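Local coordinates for oligopeptide-binding protein AppA (Bacillus subtilis, PDB 1XOC) that binds oligopeptides, including a nonapeptide, as the substrate-binding component of an ABC-type oligopeptide permease that can replace the Opp system in sporulation and competence, at residues Leu52-Thr57 with Asp205-Gly210; Thr46-Met51 with Ile199-Asn204. All blocks are in the same frame, centred on the assembly; numbering follows the deposited sequence.

Contact 1: Leu52-Thr57 with Asp205-Gly210; sequences LYSFLT and DDYFEG. With ZN (zinc ion), chain D.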
loop_
_atom_site.group_PDB
_atom_site.type_symbol
_atom_site.label_atom_id
_atom_site.label_comp_id
_atom_site.label_asym_id
_atom_site.label_seq_id
_atom_site.Cartn_x
_atom_site.Cartn_y
_atom_site.Cartn_z
ATOM N N LEU A 52 -0.888 15.831 6.245
ATOM C CA LEU A 52 0.062 16.976 6.226
ATOM C C LEU A 52 0.123 17.791 4.937
ATOM O O LEU A 52 0.453 18.978 4.988
ATOM C CB LEU A 52 1.502 16.505 6.508
ATOM C CG LEU A 52 1.827 15.927 7.878
ATOM C CD1 LEU A 52 3.171 15.282 7.929
ATOM C CD2 LEU A 52 1.699 17.033 8.867
ATOM N N TYR A 53 -0.081 17.131 3.781
ATOM C CA TYR A 53 0.217 17.705 2.482
ATOM C C TYR A 53 -1.030 17.824 1.659
ATOM O O TYR A 53 -2.066 17.235 1.994
ATOM C CB TYR A 53 1.234 16.819 1.740
ATOM C CG TYR A 53 2.528 16.680 2.480
ATOM C CD1 TYR A 53 3.351 17.786 2.658
ATOM C CD2 TYR A 53 2.939 15.458 2.938
ATOM C CE1 TYR A 53 4.543 17.692 3.350
ATOM C CE2 TYR A 53 4.123 15.350 3.620
ATOM C CZ TYR A 53 4.909 16.456 3.806
ATOM O OH TYR A 53 6.120 16.291 4.487
ATOM N N SER A 54 -0.892 18.545 0.551
ATOM C CA SER A 54 -1.893 18.613 -0.489
ATOM C C SER A 54 -1.362 17.951 -1.775
ATOM O O SER A 54 -0.149 17.828 -1.986
ATOM C CB SER A 54 -2.269 20.050 -0.783
ATOM O OG SER A 54 -2.772 20.711 0.362
ATOM N N PHE A 55 -2.335 17.641 -2.642
ATOM C CA PHE A 55 -2.150 16.879 -3.874
ATOM C C PHE A 55 -2.985 17.544 -4.964
ATOM O O PHE A 55 -4.069 18.066 -4.706
ATOM C CB PHE A 55 -2.638 15.437 -3.657
ATOM C CG PHE A 55 -1.937 14.747 -2.466
ATOM C CD1 PHE A 55 -0.889 13.832 -2.643
ATOM C CD2 PHE A 55 -2.362 15.019 -1.183
ATOM C CE1 PHE A 55 -0.258 13.268 -1.512
ATOM C CE2 PHE A 55 -1.701 14.437 -0.075
ATOM C CZ PHE A 55 -0.716 13.584 -0.263
ATOM N N LEU A 56 -2.491 17.494 -6.195
ATOM C CA LEU A 56 -3.190 18.121 -7.282
ATOM C C LEU A 56 -4.597 17.532 -7.456
ATOM O O LEU A 56 -5.568 18.240 -7.782
ATOM C CB LEU A 56 -2.393 17.992 -8.588
ATOM C CG LEU A 56 -1.169 18.915 -8.609
ATOM C CD1 LEU A 56 -0.281 18.615 -9.826
ATOM C CD2 LEU A 56 -1.521 20.396 -8.495
ATOM N N THR A 57 -4.727 16.220 -7.286
ATOM C CA THR A 57 -6.013 15.520 -7.390
ATOM C C THR A 57 -6.218 14.624 -6.192
ATOM O O THR A 57 -5.280 14.410 -5.403
ATOM C CB THR A 57 -6.106 14.640 -8.638
ATOM O OG1 THR A 57 -5.025 13.688 -8.590
ATOM C CG2 THR A 57 -6.054 15.473 -9.926
ATOM N N ASP A 205 -5.538 25.892 10.913
ATOM C CA ASP A 205 -6.545 26.950 10.891
ATOM C C ASP A 205 -6.646 27.659 9.531
ATOM O O ASP A 205 -7.667 28.322 9.234
ATOM C CB ASP A 205 -6.204 27.989 11.972
ATOM C CG ASP A 205 -6.241 27.425 13.397
ATOM O OD1 ASP A 205 -6.950 26.479 13.657
ATOM O OD2 ASP A 205 -5.603 27.986 14.294
ATOM N N ASP A 206 -5.586 27.585 8.737
ATOM C CA ASP A 206 -5.544 28.278 7.429
ATOM C C ASP A 206 -5.688 27.322 6.254
ATOM O O ASP A 206 -5.310 27.666 5.142
ATOM C CB ASP A 206 -4.231 29.065 7.300
ATOM C CG ASP A 206 -4.337 30.281 6.376
ATOM O OD1 ASP A 206 -5.453 30.698 5.994
ATOM O OD2 ASP A 206 -3.271 30.833 6.046
ATOM N N TYR A 207 -6.225 26.132 6.481
ATOM C CA TYR A 207 -6.355 25.173 5.403
ATOM C C TYR A 207 -7.250 25.740 4.307
ATOM O O TYR A 207 -8.303 26.336 4.577
ATOM C CB TYR A 207 -6.946 23.861 5.908
ATOM C CG TYR A 207 -7.039 22.804 4.809
ATOM C CD1 TYR A 207 -5.931 22.451 4.078
ATOM C CD2 TYR A 207 -8.256 22.163 4.525
ATOM C CE1 TYR A 207 -6.002 21.469 3.088
ATOM C CE2 TYR A 207 -8.340 21.209 3.544
ATOM C CZ TYR A 207 -7.235 20.887 2.805
ATOM O OH TYR A 207 -7.316 19.900 1.823
ATOM N N PHE A 208 -6.841 25.503 3.058
ATOM C CA PHE A 208 -7.523 26.144 1.922
ATOM C C PHE A 208 -8.999 25.815 1.726
ATOM O O PHE A 208 -9.716 26.621 1.128
ATOM C CB PHE A 208 -6.693 26.012 0.628
ATOM C CG PHE A 208 -6.818 24.700 -0.083
ATOM C CD1 PHE A 208 -7.705 24.575 -1.158
ATOM C CD2 PHE A 208 -6.013 23.640 0.234
ATOM C CE1 PHE A 208 -7.815 23.386 -1.865
ATOM C CE2 PHE A 208 -6.103 22.440 -0.462
ATOM C CZ PHE A 208 -7.023 22.322 -1.524
ATOM N N GLU A 209 -9.469 24.671 2.223
ATOM C CA GLU A 209 -10.886 24.318 2.133
ATOM C C GLU A 209 -11.634 24.617 3.425
ATOM O O GLU A 209 -12.820 24.317 3.542
ATOM C CB GLU A 209 -11.052 22.855 1.788
ATOM C CG GLU A 209 -10.384 22.442 0.513
ATOM C CD GLU A 209 -10.744 21.050 0.094
ATOM O OE1 GLU A 209 -11.328 20.288 0.921
ATOM O OE2 GLU A 209 -10.464 20.723 -1.078
ATOM N N GLY A 210 -10.960 25.246 4.375
ATOM C CA GLY A 210 -11.513 25.536 5.688
ATOM C C GLY A 210 -10.875 24.630 6.725
ATOM O O GLY A 210 -10.545 23.473 6.464
HETATM ZN ZN ZN D . -6.250 27.734 16.186
HETATM O O HOH W 1 -4.856 19.045 0.919
HETATM O O HOH W 2 -4.887 27.257 17.116
#
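Ser54 brings its hydroxyl to the rim of the Phe208 ring, OG lying near the ring plane and 3.8 Å from CE2. The same oxygen also borders the edge of the Tyr207 ring, where CE1 is 4.3 Å away, again near the plane, so the serine meets two aromatic edges and no ring face. With OG beside the backbone N and anti to the carbonyl carbon (chi1 -59°), the hydroxyl is directed at these edges and at a bridging water. No direct hydrogen bond joins the two segments; the water does instead, sitting 2.7 Å from Ser54 OG and 2.8 Å from Tyr207 OH, with only a weak bond to Tyr53 O. The water lies in the plane of the Tyr207 ring. The principal polar partner of Ser54 OG is outside the two segments: the hydroxyl of Ser185, to which it is hydrogen-bonded. Residues 205-210 lie in the loop between strands 198-203 and 216-221, and a type I beta turn from Tyr207 to Gly210, closed by Gly210 N to Tyr207 O at 2.9 Å, presents both aromatics to the chain leaving helix 43-52. Near the start of the loop, on exposed Asp205, OD2 binds a zinc ion at 2.0 Å, while OD1 forms a salt bridge with Arg211.

Contact 2: Thr46-Met51 with Ile199-Asn204; sequences TDIENM and IKLEAN. With ZN (zinc ion), chain O.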
loop_
_atom_site.group_PDB
_atom_site.type_symbol
_atom_site.label_atom_id
_atom_site.label_comp_id
_atom_site.label_asym_id
_atom_site.label_seq_id
_atom_site.Cartn_x
_atom_site.Cartn_y
_atom_site.Cartn_z
ATOM N N THR A 46 1.973 6.855 4.458
ATOM C CA THR A 46 1.036 7.494 3.552
ATOM C C THR A 46 -0.158 8.105 4.326
ATOM O O THR A 46 -0.674 9.173 3.970
ATOM C CB THR A 46 0.579 6.533 2.447
ATOM O OG1 THR A 46 1.718 6.112 1.687
ATOM C CG2 THR A 46 -0.378 7.182 1.463
ATOM N N ASP A 47 -0.623 7.432 5.374
ATOM C CA ASP A 47 -1.703 7.983 6.208
ATOM C C ASP A 47 -1.358 9.381 6.736
ATOM O O ASP A 47 -2.225 10.286 6.743
ATOM C CB ASP A 47 -1.999 7.102 7.427
ATOM C CG ASP A 47 -2.796 5.851 7.106
ATOM O OD1 ASP A 47 -3.502 5.779 6.059
ATOM O OD2 ASP A 47 -2.730 4.969 8.000
ATOM N N ILE A 48 -0.136 9.561 7.218
ATOM C CA ILE A 48 0.240 10.852 7.777
ATOM C C ILE A 48 0.416 11.893 6.638
ATOM O O ILE A 48 -0.013 13.054 6.766
ATOM C CB ILE A 48 1.482 10.705 8.614
ATOM C CG1 ILE A 48 1.257 9.656 9.693
ATOM C CG2 ILE A 48 1.876 12.061 9.213
ATOM C CD1 ILE A 48 0.260 10.005 10.720
ATOM N N GLU A 49 1.071 11.483 5.543
ATOM C CA GLU A 49 1.260 12.356 4.388
ATOM C C GLU A 49 -0.047 12.966 3.880
ATOM O O GLU A 49 -0.108 14.143 3.541
ATOM C CB GLU A 49 1.908 11.551 3.242
ATOM C CG GLU A 49 3.353 11.177 3.510
ATOM C CD GLU A 49 3.890 10.140 2.542
ATOM O OE1 GLU A 49 3.164 9.736 1.621
ATOM O OE2 GLU A 49 5.058 9.710 2.686
ATOM N N ASN A 50 -1.092 12.160 3.873
ATOM C CA ASN A 50 -2.390 12.642 3.367
ATOM C C ASN A 50 -3.063 13.649 4.295
ATOM O O ASN A 50 -4.006 14.337 3.869
ATOM C CB ASN A 50 -3.297 11.476 2.981
ATOM C CG ASN A 50 -2.935 10.937 1.612
ATOM O OD1 ASN A 50 -1.950 10.218 1.443
ATOM N ND2 ASN A 50 -3.668 11.365 0.621
ATOM N N MET A 51 -2.613 13.750 5.547
ATOM C CA MET A 51 -3.072 14.792 6.475
ATOM C C MET A 51 -2.202 16.022 6.418
ATOM O O MET A 51 -2.684 17.134 6.592
ATOM C CB MET A 51 -3.155 14.261 7.915
ATOM C CG MET A 51 -4.315 13.314 8.078
ATOM S SD MET A 51 -4.619 12.735 9.763
ATOM C CE MET A 51 -3.229 11.645 9.970
ATOM N N ILE A 199 2.219 9.986 16.903
ATOM C CA ILE A 199 2.394 11.199 16.118
ATOM C C ILE A 199 1.149 12.041 16.387
ATOM O O ILE A 199 0.024 11.572 16.172
ATOM C CB ILE A 199 2.475 10.886 14.621
ATOM C CG1 ILE A 199 3.725 10.035 14.359
ATOM C CG2 ILE A 199 2.480 12.174 13.809
ATOM C CD1 ILE A 199 3.769 9.371 13.051
ATOM N N LYS A 200 1.353 13.274 16.821
ATOM C CA LYS A 200 0.257 14.203 17.102
ATOM C C LYS A 200 0.243 15.319 16.075
ATOM O O LYS A 200 1.271 15.933 15.794
ATOM C CB LYS A 200 0.425 14.805 18.501
ATOM C CG LYS A 200 -0.833 15.551 18.983
ATOM C CD LYS A 200 -0.643 15.961 20.408
ATOM C CE LYS A 200 -1.629 17.040 20.868
ATOM N NZ LYS A 200 -1.030 17.832 21.998
ATOM N N LEU A 201 -0.924 15.527 15.465
ATOM C CA LEU A 201 -1.172 16.606 14.513
ATOM C C LEU A 201 -2.313 17.512 14.991
ATOM O O LEU A 201 -3.221 17.049 15.693
ATOM C CB LEU A 201 -1.574 16.041 13.152
ATOM C CG LEU A 201 -0.754 14.895 12.540
ATOM C CD1 LEU A 201 -1.319 14.489 11.222
ATOM C CD2 LEU A 201 0.689 15.244 12.317
ATOM N N GLU A 202 -2.258 18.789 14.600
ATOM C CA GLU A 202 -3.215 19.828 15.039
ATOM C C GLU A 202 -3.888 20.379 13.802
ATOM O O GLU A 202 -3.258 20.486 12.740
ATOM C CB GLU A 202 -2.489 21.002 15.709
ATOM C CG GLU A 202 -1.871 20.670 17.015
ATOM C CD GLU A 202 -1.238 21.888 17.710
ATOM O OE1 GLU A 202 -0.840 22.835 16.982
ATOM O OE2 GLU A 202 -1.114 21.855 18.960
ATOM N N ALA A 203 -5.147 20.771 13.947
ATOM C CA ALA A 203 -5.890 21.359 12.847
ATOM C C ALA A 203 -5.167 22.553 12.313
ATOM O O ALA A 203 -4.726 23.407 13.079
ATOM C CB ALA A 203 -7.285 21.770 13.294
ATOM N N ASN A 204 -5.045 22.607 10.987
ATOM C CA ASN A 204 -4.528 23.761 10.293
ATOM C C ASN A 204 -5.619 24.817 10.131
ATOM O O ASN A 204 -6.508 24.660 9.269
ATOM C CB ASN A 204 -4.058 23.334 8.906
ATOM C CG ASN A 204 -3.523 24.464 8.091
ATOM O OD1 ASN A 204 -3.396 25.599 8.584
ATOM N ND2 ASN A 204 -3.236 24.178 6.796
HETATM ZN ZN ZN O . -4.238 3.251 7.643
HETATM O O HOH W 3 -5.554 1.866 9.148
HETATM O O HOH W 4 -5.134 4.034 9.689
HETATM O O HOH W 5 -2.597 2.022 6.838
#
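Met51 and Leu201 cross at about a right angle, and one methyl of the leucine does the touching. Leu201 CD1 comes against the bent end of the methionine, 3.6 Å from Met51 CE, and also meets the root of that side chain at Met51 CB, 3.8 Å away. The bend at chi3 (-72°) turns the terminal CE onto Leu201 CD1, while SD lies 4.0 Å from the same methyl; the leucine methyl is thus met by carbon and sulfur along much of the methionine. One turn earlier on the helix, Ile48 divides its branches between two strand residues: CG1 faces Ile199 CD1 at 4.2 Å, while CG2 reaches Leu201 CD1 more loosely. All four side chains are buried and the interface is wholly apolar. Ile199 and Leu201, two apart on the strand, point to the same side, the usual alternation that gives a sheet its helix-facing surface. Asp47, elsewhere on the helix, binds a zinc ion through OD2 together with three waters. The helix axis runs nearly parallel to the strand, at 19° and 10.9 Å, and the packing extends across the sheet: Ile48 touches Tyr219 and Met51 touches Val217 on strand 216-221, while Leu201 leans on Phe188 of strand 188-194.

Two consecutive pieces of chain on each side, helix 43-52 with the residues that follow it and strand 198-203 with its succeeding loop, are joined twice, with centres 11 Å apart. Contact 2 is the helix-on-sheet layer, larger in buried surface and made of aliphatic side chains and a thioether. Contact 1 continues the pairing where both elements have given way to loops: it is also buried, but small and more polar, with a shared water in place of close packing, and its loop runs out to exposed aspartates. The two meet directly through Leu52 CD2 and Leu201 CD2, 4.0 Å apart, and Phe55 packs back against Glu49 and Asn50.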